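Local coordinates for protein NRPS (Penicillium fellutanum, PDB 6NKI) that belongs to a nonribosomal peptide synthetase and binds NADPH in a Rossmann-type domain of the male sterility protein family, at residues A[21-26]-A[47-52]; A[267-272]-A[374-379]. One frame throughout, in Å; residues are numbered along the deposited sequence.

Contact 1 (A[21-26]-A[47-52]); sequences GKRLFL and VSIVYV
The side chains of Phe25 and Tyr51 cross at about a right angle on one face of a parallel strand pair, with Phe25 CD1 lying 3.7 Å from Tyr51 CB. That CB sits in the plane of the phenyl ring, at its edge. CG of Phe25 is anti to its own N (chi1 167°), whereas CG of Tyr51 turns anti to its carbonyl carbon (chi1 -51°), sending the two rings apart. Trp87 stacks on Tyr51 and also meets the ring of Phe25. Farther along this face, Arg23 CG packs on Ile49 CG2 at 3.5 Å, and the same methyl leans over the rim of one face of the Tyr51 ring. Ser48 OG lies above one face of the Arg23 guanidinium, 3.8 Å from NH1.

On the reverse face, beyond Lys22 and Val47, the pairs are aliphatic. Leu24 and Val50 run side by side, CD1 to CG1 4.1 Å, while the Leu26 and Val52 side chains slant across each other, CD2 meeting CG1; Leu38 and Leu41 of helix 32-43 cover this side. Between the faces, Tyr51 N donates to Leu24 O (3.0 Å), approaching in the carbonyl plane, and Leu26 N donates to Tyr51 O. A beta bulge shifts the register between Lys22 and Arg23. Strand 22-27, helix 32-43 and strand 47-54 form the beta-alpha-beta unit that opens a Rossmann fold.

Contact 2 (A[267-272]-A[374-379]); sequences SDNWLF and GVAPTD
Trp270 N donates to Val375 O at 2.5 Å, with a nearly straight N-H...O angle of 171° and the donor tilted 16° from the carbonyl plane. Beside this bond, Asn269 CB comes within 3.2 Å of the same oxygen. The Asn269 amide oxygen comes up against the Ala376 backbone, OD1 3.1 Å from CA; CG anti to the carbonyl carbon (chi1 -76°) directs it there. Leu271 CD1 rests 3.5 Å from Gly374 N. Val375 CG2 stands at the edge of the Phe272 ring, 4.4 Å from CE2.

Trp270 and Val375 form a single antiparallel hydrogen-bonded bridge, through which the loop between helices 363-369 and 389-410 reaches strand 270-275, the middle strand of a three-stranded mixed sheet with 233-235 and 316-318.

Behind the first shell, Asn269 ND2 is hydrogen-bonded to Glu266 OE1, which holds the amide from its far end. Trp270 CD1 lies over the centre of the Phe272 ring, and the indole also packs on Val383 and Pro384. Leu271 is backed by Met319 and Phe322. Pro377, whose CD lies 3.8 Å from Asp268 O, is the second residue of a type I turn from Ala376 to Asp379, closed by Asp379 N donating to Ala376 O.

Contact 1 closes before contact 2 opens along the chain, and the two lie on opposite sides of its centre. Their centres are 38 Å apart and their nearest atoms about 21 Å, so neither touches the other, and they share no sheet. Contact 1 is local, joining neighbouring strands of the seven-stranded parallel sheet across 20 intervening residues. Contact 2 spans 101 residues and brings a late loop back to the separate three-stranded mixed sheet. NADPH lies between them: Leu26 in contact 1 and Phe272 in contact 2 each have a side chain about 9 Å from it, so both contacts stand back from the nucleotide, near it but not touching it through these side chains.

Contact 1 (A[21-26]-A[47-52])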
ATOM      1  N   GLY A  21     -13.283   4.708  26.404  1.00176.55           N
ATOM      2  CA  GLY A  21     -12.398   3.857  25.632  1.00171.23           C
ATOM      3  C   GLY A  21     -13.131   2.723  24.937  1.00169.54           C
ATOM      4  O   GLY A  21     -14.348   2.595  25.062  1.00172.67           O
ATOM      5  N   LYS A  22     -12.385   1.891  24.209  1.00157.91           N
ATOM      6  CA  LYS A  22     -12.942   0.813  23.394  1.00150.65           C
ATOM      7  C   LYS A  22     -12.456  -0.542  23.888  1.00144.55           C
ATOM      8  O   LYS A  22     -11.256  -0.748  24.073  1.00135.55           O
ATOM      9  CB  LYS A  22     -12.562   0.982  21.925  1.00143.86           C
ATOM     10  CG  LYS A  22     -13.197   2.151  21.208  1.00140.73           C
ATOM     11  CD  LYS A  22     -14.644   1.854  20.857  1.00139.36           C
ATOM     12  CE  LYS A  22     -15.200   2.889  19.895  1.00137.71           C
ATOM     13  NZ  LYS A  22     -16.578   2.537  19.479  1.00138.57           N
ATOM     14  N   ARG A  23     -13.408  -1.453  24.067  1.00144.50           N
ATOM     15  CA  ARG A  23     -13.087  -2.840  24.469  1.00142.69           C
ATOM     16  C   ARG A  23     -13.643  -3.752  23.376  1.00135.47           C
ATOM     17  O   ARG A  23     -14.840  -3.622  23.062  1.00138.52           O
ATOM     18  CB  ARG A  23     -13.721  -3.150  25.825  1.00152.09           C
ATOM     19  CG  ARG A  23     -13.032  -2.477  27.003  1.00161.31           C
ATOM     20  CD  ARG A  23     -13.884  -2.447  28.257  1.00170.07           C
ATOM     21  NE  ARG A  23     -13.032  -2.430  29.436  1.00175.04           N
ATOM     22  CZ  ARG A  23     -12.740  -1.347  30.144  1.00180.88           C
ATOM     23  NH1 ARG A  23     -13.247  -0.176  29.799  1.00183.58           N
ATOM     24  NH2 ARG A  23     -11.948  -1.439  31.196  1.00183.48           N
ATOM     25  N   LEU A  24     -12.801  -4.615  22.806  1.00125.87           N
ATOM     26  CA  LEU A  24     -13.289  -5.542  21.756  1.00115.45           C
ATOM     27  C   LEU A  24     -12.687  -6.932  21.947  1.00 98.71           C
ATOM     28  O   LEU A  24     -11.688  -7.074  22.663  1.00 96.87           O
ATOM     29  CB  LEU A  24     -13.110  -4.982  20.342  1.00119.79           C
ATOM     30  CG  LEU A  24     -11.682  -4.704  19.891  1.00124.99           C
ATOM     31  CD1 LEU A  24     -11.011  -5.988  19.449  1.00130.26           C
ATOM     32  CD2 LEU A  24     -11.685  -3.691  18.763  1.00126.72           C
ATOM     33  N   PHE A  25     -13.332  -7.902  21.316  1.00 88.68           N
ATOM     34  CA  PHE A  25     -13.061  -9.328  21.459  1.00 88.22           C
ATOM     35  C   PHE A  25     -12.609  -9.912  20.132  1.00 88.75           C
ATOM     36  O   PHE A  25     -13.199  -9.646  19.079  1.00 84.24           O
ATOM     37  CB  PHE A  25     -14.306 -10.111  22.006  1.00 94.17           C
ATOM     38  CG  PHE A  25     -14.193 -11.610  21.873  1.00 93.34           C
ATOM     39  CD1 PHE A  25     -13.324 -12.342  22.685  1.00 93.12           C
ATOM     40  CD2 PHE A  25     -14.959 -12.288  20.933  1.00 92.27           C
ATOM     41  CE1 PHE A  25     -13.212 -13.722  22.546  1.00 93.72           C
ATOM     42  CE2 PHE A  25     -14.867 -13.670  20.796  1.00 93.06           C
ATOM     43  CZ  PHE A  25     -13.995 -14.385  21.601  1.00 95.84           C
ATOM     44  N   LEU A  26     -11.575 -10.739  20.203  1.00 90.12           N
ATOM     45  CA  LEU A  26     -10.876 -11.207  19.019  1.00 90.63           C
ATOM     46  C   LEU A  26     -10.609 -12.696  19.131  1.00 89.20           C
ATOM     47  O   LEU A  26     -10.075 -13.155  20.139  1.00 83.52           O
ATOM     48  CB  LEU A  26      -9.537 -10.467  18.857  1.00 91.76           C
ATOM     49  CG  LEU A  26      -8.630 -10.810  17.680  1.00 87.02           C
ATOM     50  CD1 LEU A  26      -9.303 -10.378  16.386  1.00 85.62           C
ATOM     51  CD2 LEU A  26      -7.255 -10.132  17.858  1.00 84.69           C
ATOM     52  N   VAL A  47      -8.946   1.916  21.618  1.00134.96           N
ATOM     53  CA  VAL A  47      -9.149   0.596  22.196  1.00122.32           C
ATOM     54  C   VAL A  47      -8.533   0.538  23.592  1.00122.99           C
ATOM     55  O   VAL A  47      -7.367   0.898  23.798  1.00120.55           O
ATOM     56  CB  VAL A  47      -8.597  -0.487  21.256  1.00108.47           C
ATOM     57  CG1 VAL A  47      -7.158  -0.269  21.016  1.00104.46           C
ATOM     58  CG2 VAL A  47      -8.807  -1.860  21.858  1.00101.94           C
ATOM     59  N   SER A  48      -9.337   0.099  24.566  1.00125.22           N
ATOM     60  CA  SER A  48      -8.966   0.120  25.976  1.00129.71           C
ATOM     61  C   SER A  48      -8.535  -1.238  26.508  1.00120.29           C
ATOM     62  O   SER A  48      -7.833  -1.286  27.524  1.00121.98           O
ATOM     63  CB  SER A  48     -10.141   0.647  26.810  1.00141.10           C
ATOM     64  OG  SER A  48      -9.866   0.606  28.201  1.00152.77           O
ATOM     65  N   ILE A  49      -8.928  -2.330  25.853  1.00113.20           N
ATOM     66  CA  ILE A  49      -8.541  -3.678  26.264  1.00109.64           C
ATOM     67  C   ILE A  49      -8.861  -4.559  25.060  1.00105.08           C
ATOM     68  O   ILE A  49      -9.759  -4.233  24.273  1.00 87.74           O
ATOM     69  CB  ILE A  49      -9.293  -4.133  27.547  1.00110.83           C
ATOM     70  CG1 ILE A  49      -8.461  -5.088  28.419  1.00109.28           C
ATOM     71  CG2 ILE A  49     -10.558  -4.893  27.205  1.00109.64           C
ATOM     72  CD1 ILE A  49      -7.377  -4.424  29.266  1.00114.26           C
ATOM     73  N   VAL A  50      -8.150  -5.669  24.877  1.00 86.34           N
ATOM     74  CA  VAL A  50      -8.560  -6.643  23.870  1.00 91.68           C
ATOM     75  C   VAL A  50      -8.670  -8.011  24.526  1.00 86.19           C
ATOM     76  O   VAL A  50      -7.773  -8.424  25.272  1.00 86.63           O
ATOM     77  CB  VAL A  50      -7.601  -6.693  22.659  1.00 91.03           C
ATOM     78  CG1 VAL A  50      -8.065  -7.739  21.634  1.00 86.02           C
ATOM     79  CG2 VAL A  50      -7.479  -5.326  22.009  1.00 89.31           C
ATOM     80  N   TYR A  51      -9.778  -8.704  24.256  1.00 89.67           N
ATOM     81  CA  TYR A  51      -9.963 -10.081  24.695  1.00 94.79           C
ATOM     82  C   TYR A  51      -9.677 -10.993  23.514  1.00 91.52           C
ATOM     83  O   TYR A  51     -10.254 -10.807  22.437  1.00 85.37           O
ATOM     84  CB  TYR A  51     -11.391 -10.357  25.193  1.00 99.85           C
ATOM     85  CG  TYR A  51     -11.954  -9.403  26.213  1.00 95.22           C
ATOM     86  CD1 TYR A  51     -11.411  -9.311  27.484  1.00 97.17           C
ATOM     87  CD2 TYR A  51     -13.098  -8.651  25.928  1.00 96.50           C
ATOM     88  CE1 TYR A  51     -11.966  -8.444  28.449  1.00107.25           C
ATOM     89  CE2 TYR A  51     -13.651  -7.779  26.883  1.00 99.62           C
ATOM     90  CZ  TYR A  51     -13.079  -7.689  28.142  1.00101.50           C
ATOM     91  OH  TYR A  51     -13.600  -6.839  29.083  1.00104.89           O
ATOM     92  N   VAL A  52      -8.818 -11.988  23.714  1.00 93.36           N
ATOM     93  CA  VAL A  52      -8.435 -12.891  22.630  1.00 94.19           C
ATOM     94  C   VAL A  52      -8.748 -14.347  23.008  1.00 95.00           C
ATOM     95  O   VAL A  52      -8.312 -14.849  24.055  1.00 88.96           O
ATOM     96  CB  VAL A  52      -6.964 -12.704  22.225  1.00 94.25           C
ATOM     97  CG1 VAL A  52      -6.772 -11.315  21.681  1.00 97.92           C
ATOM     98  CG2 VAL A  52      -6.039 -12.902  23.397  1.00103.10           C
TER

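Contact 2 (A[267-272]-A[374-379])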
ATOM      1  N   SER A 267       0.640 -18.077 -16.967  1.00112.45           N
ATOM      2  CA  SER A 267       1.224 -16.757 -16.735  1.00110.49           C
ATOM      3  C   SER A 267       0.185 -15.639 -16.810  1.00109.06           C
ATOM      4  O   SER A 267       0.316 -14.618 -16.120  1.00103.17           O
ATOM      5  CB  SER A 267       2.358 -16.505 -17.724  1.00111.80           C
ATOM      6  OG  SER A 267       3.493 -17.248 -17.340  1.00112.43           O
ATOM      7  N   ASP A 268      -0.862 -15.816 -17.608  1.00115.23           N
ATOM      8  CA  ASP A 268      -1.877 -14.784 -17.731  1.00120.09           C
ATOM      9  C   ASP A 268      -2.985 -14.924 -16.688  1.00115.88           C
ATOM     10  O   ASP A 268      -3.881 -14.078 -16.643  1.00118.01           O
ATOM     11  CB  ASP A 268      -2.456 -14.802 -19.153  1.00138.10           C
ATOM     12  CG  ASP A 268      -3.045 -13.459 -19.575  1.00150.74           C
ATOM     13  OD1 ASP A 268      -3.087 -12.523 -18.744  1.00145.71           O
ATOM     14  OD2 ASP A 268      -3.424 -13.334 -20.763  1.00156.30           O
ATOM     15  N   ASN A 269      -2.945 -15.952 -15.840  1.00110.59           N
ATOM     16  CA  ASN A 269      -3.927 -16.053 -14.773  1.00104.13           C
ATOM     17  C   ASN A 269      -3.636 -15.054 -13.666  1.00100.98           C
ATOM     18  O   ASN A 269      -2.534 -14.514 -13.534  1.00 85.55           O
ATOM     19  CB  ASN A 269      -3.973 -17.446 -14.127  1.00 98.37           C
ATOM     20  CG  ASN A 269      -4.680 -18.478 -14.972  1.00 96.64           C
ATOM     21  OD1 ASN A 269      -5.483 -18.155 -15.851  1.00 97.44           O
ATOM     22  ND2 ASN A 269      -4.475 -19.736 -14.627  1.00 97.24           N
ATOM     23  N   TRP A 270      -4.644 -14.857 -12.822  1.00 98.74           N
ATOM     24  CA  TRP A 270      -4.599 -13.895 -11.732  1.00 95.44           C
ATOM     25  C   TRP A 270      -4.478 -14.608 -10.386  1.00 93.21           C
ATOM     26  O   TRP A 270      -5.166 -15.604 -10.135  1.00 81.92           O
ATOM     27  CB  TRP A 270      -5.850 -13.012 -11.734  1.00 93.93           C
ATOM     28  CG  TRP A 270      -5.743 -12.003 -10.688  1.00 95.81           C
ATOM     29  CD1 TRP A 270      -6.183 -12.105  -9.405  1.00 95.59           C
ATOM     30  CD2 TRP A 270      -5.147 -10.723 -10.807  1.00 98.97           C
ATOM     31  NE1 TRP A 270      -5.882 -10.972  -8.707  1.00 90.57           N
ATOM     32  CE2 TRP A 270      -5.253 -10.099  -9.550  1.00 95.11           C
ATOM     33  CE3 TRP A 270      -4.528 -10.036 -11.856  1.00 99.79           C
ATOM     34  CZ2 TRP A 270      -4.772  -8.819  -9.316  1.00 99.16           C
ATOM     35  CZ3 TRP A 270      -4.048  -8.761 -11.619  1.00 97.40           C
ATOM     36  CH2 TRP A 270      -4.168  -8.173 -10.358  1.00 97.35           C
ATOM     37  N   LEU A 271      -3.620 -14.067  -9.521  1.00 78.11           N
ATOM     38  CA  LEU A 271      -3.331 -14.597  -8.192  1.00 90.83           C
ATOM     39  C   LEU A 271      -3.759 -13.575  -7.133  1.00 86.46           C
ATOM     40  O   LEU A 271      -3.254 -12.445  -7.114  1.00 74.40           O
ATOM     41  CB  LEU A 271      -1.834 -14.891  -8.047  1.00 76.32           C
ATOM     42  CG  LEU A 271      -1.312 -15.543  -6.761  1.00 75.30           C
ATOM     43  CD1 LEU A 271      -1.712 -17.018  -6.741  1.00 97.03           C
ATOM     44  CD2 LEU A 271       0.197 -15.368  -6.552  1.00 74.67           C
ATOM     45  N   PHE A 272      -4.653 -13.983  -6.228  1.00 85.87           N
ATOM     46  CA  PHE A 272      -5.139 -13.086  -5.175  1.00 80.95           C
ATOM     47  C   PHE A 272      -4.196 -13.133  -3.982  1.00 80.04           C
ATOM     48  O   PHE A 272      -4.274 -14.041  -3.153  1.00 85.22           O
ATOM     49  CB  PHE A 272      -6.560 -13.447  -4.750  1.00 82.88           C
ATOM     50  CG  PHE A 272      -7.606 -13.184  -5.807  1.00 86.76           C
ATOM     51  CD1 PHE A 272      -8.042 -11.881  -6.066  1.00 82.53           C
ATOM     52  CD2 PHE A 272      -8.191 -14.240  -6.506  1.00 88.99           C
ATOM     53  CE1 PHE A 272      -9.000 -11.634  -7.021  1.00 81.37           C
ATOM     54  CE2 PHE A 272      -9.161 -13.994  -7.462  1.00 91.21           C
ATOM     55  CZ  PHE A 272      -9.557 -12.679  -7.722  1.00 90.76           C
ATOM     56  N   GLY A 374      -3.618 -19.413  -8.347  1.00101.43           N
ATOM     57  CA  GLY A 374      -4.291 -18.356  -9.068  1.00102.07           C
ATOM     58  C   GLY A 374      -5.386 -18.847 -10.008  1.00104.75           C
ATOM     59  O   GLY A 374      -5.710 -20.022 -10.091  1.00108.77           O
ATOM     60  N   VAL A 375      -5.945 -17.890 -10.752  1.00105.85           N
ATOM     61  CA  VAL A 375      -7.293 -17.982 -11.304  1.00107.88           C
ATOM     62  C   VAL A 375      -7.327 -17.338 -12.684  1.00106.37           C
ATOM     63  O   VAL A 375      -6.671 -16.319 -12.930  1.00101.31           O
ATOM     64  CB  VAL A 375      -8.307 -17.285 -10.348  1.00109.82           C
ATOM     65  CG1 VAL A 375      -9.675 -17.124 -10.984  1.00111.81           C
ATOM     66  CG2 VAL A 375      -8.439 -18.059  -9.043  1.00111.11           C
ATOM     67  N   ALA A 376      -8.110 -17.935 -13.582  1.00117.34           N
ATOM     68  CA  ALA A 376      -8.322 -17.342 -14.896  1.00127.94           C
ATOM     69  C   ALA A 376      -8.952 -15.958 -14.763  1.00134.84           C
ATOM     70  O   ALA A 376      -9.820 -15.752 -13.911  1.00133.86           O
ATOM     71  CB  ALA A 376      -9.216 -18.234 -15.752  1.00132.44           C
ATOM     72  N   PRO A 377      -8.549 -14.988 -15.590  1.00142.90           N
ATOM     73  CA  PRO A 377      -9.154 -13.651 -15.497  1.00143.18           C
ATOM     74  C   PRO A 377     -10.574 -13.599 -16.039  1.00146.63           C
ATOM     75  O   PRO A 377     -11.232 -12.560 -15.900  1.00145.96           O
ATOM     76  CB  PRO A 377      -8.208 -12.782 -16.329  1.00144.30           C
ATOM     77  CG  PRO A 377      -7.690 -13.733 -17.372  1.00153.58           C
ATOM     78  CD  PRO A 377      -7.574 -15.080 -16.691  1.00150.40           C
ATOM     79  N   THR A 378     -11.059 -14.681 -16.653  1.00149.44           N
ATOM     80  CA  THR A 378     -12.437 -14.793 -17.112  1.00152.71           C
ATOM     81  C   THR A 378     -13.318 -15.552 -16.129  1.00156.13           C
ATOM     82  O   THR A 378     -14.486 -15.814 -16.433  1.00160.57           O
ATOM     83  CB  THR A 378     -12.489 -15.488 -18.476  1.00154.26           C
ATOM     84  OG1 THR A 378     -12.012 -16.833 -18.345  1.00156.93           O
ATOM     85  CG2 THR A 378     -11.624 -14.736 -19.483  1.00151.00           C
ATOM     86  N   ASP A 379     -12.780 -15.905 -14.969  1.00155.90           N
ATOM     87  CA  ASP A 379     -13.447 -16.708 -13.960  1.00159.63           C
ATOM     88  C   ASP A 379     -14.376 -15.817 -13.130  1.00160.37           C
ATOM     89  O   ASP A 379     -14.189 -14.600 -13.075  1.00159.56           O
ATOM     90  CB  ASP A 379     -12.377 -17.372 -13.096  1.00160.13           C
ATOM     91  CG  ASP A 379     -12.881 -18.568 -12.320  1.00163.44           C
ATOM     92  OD1 ASP A 379     -13.048 -19.646 -12.928  1.00167.42           O
ATOM     93  OD2 ASP A 379     -13.109 -18.425 -11.100  1.00161.33           O
TER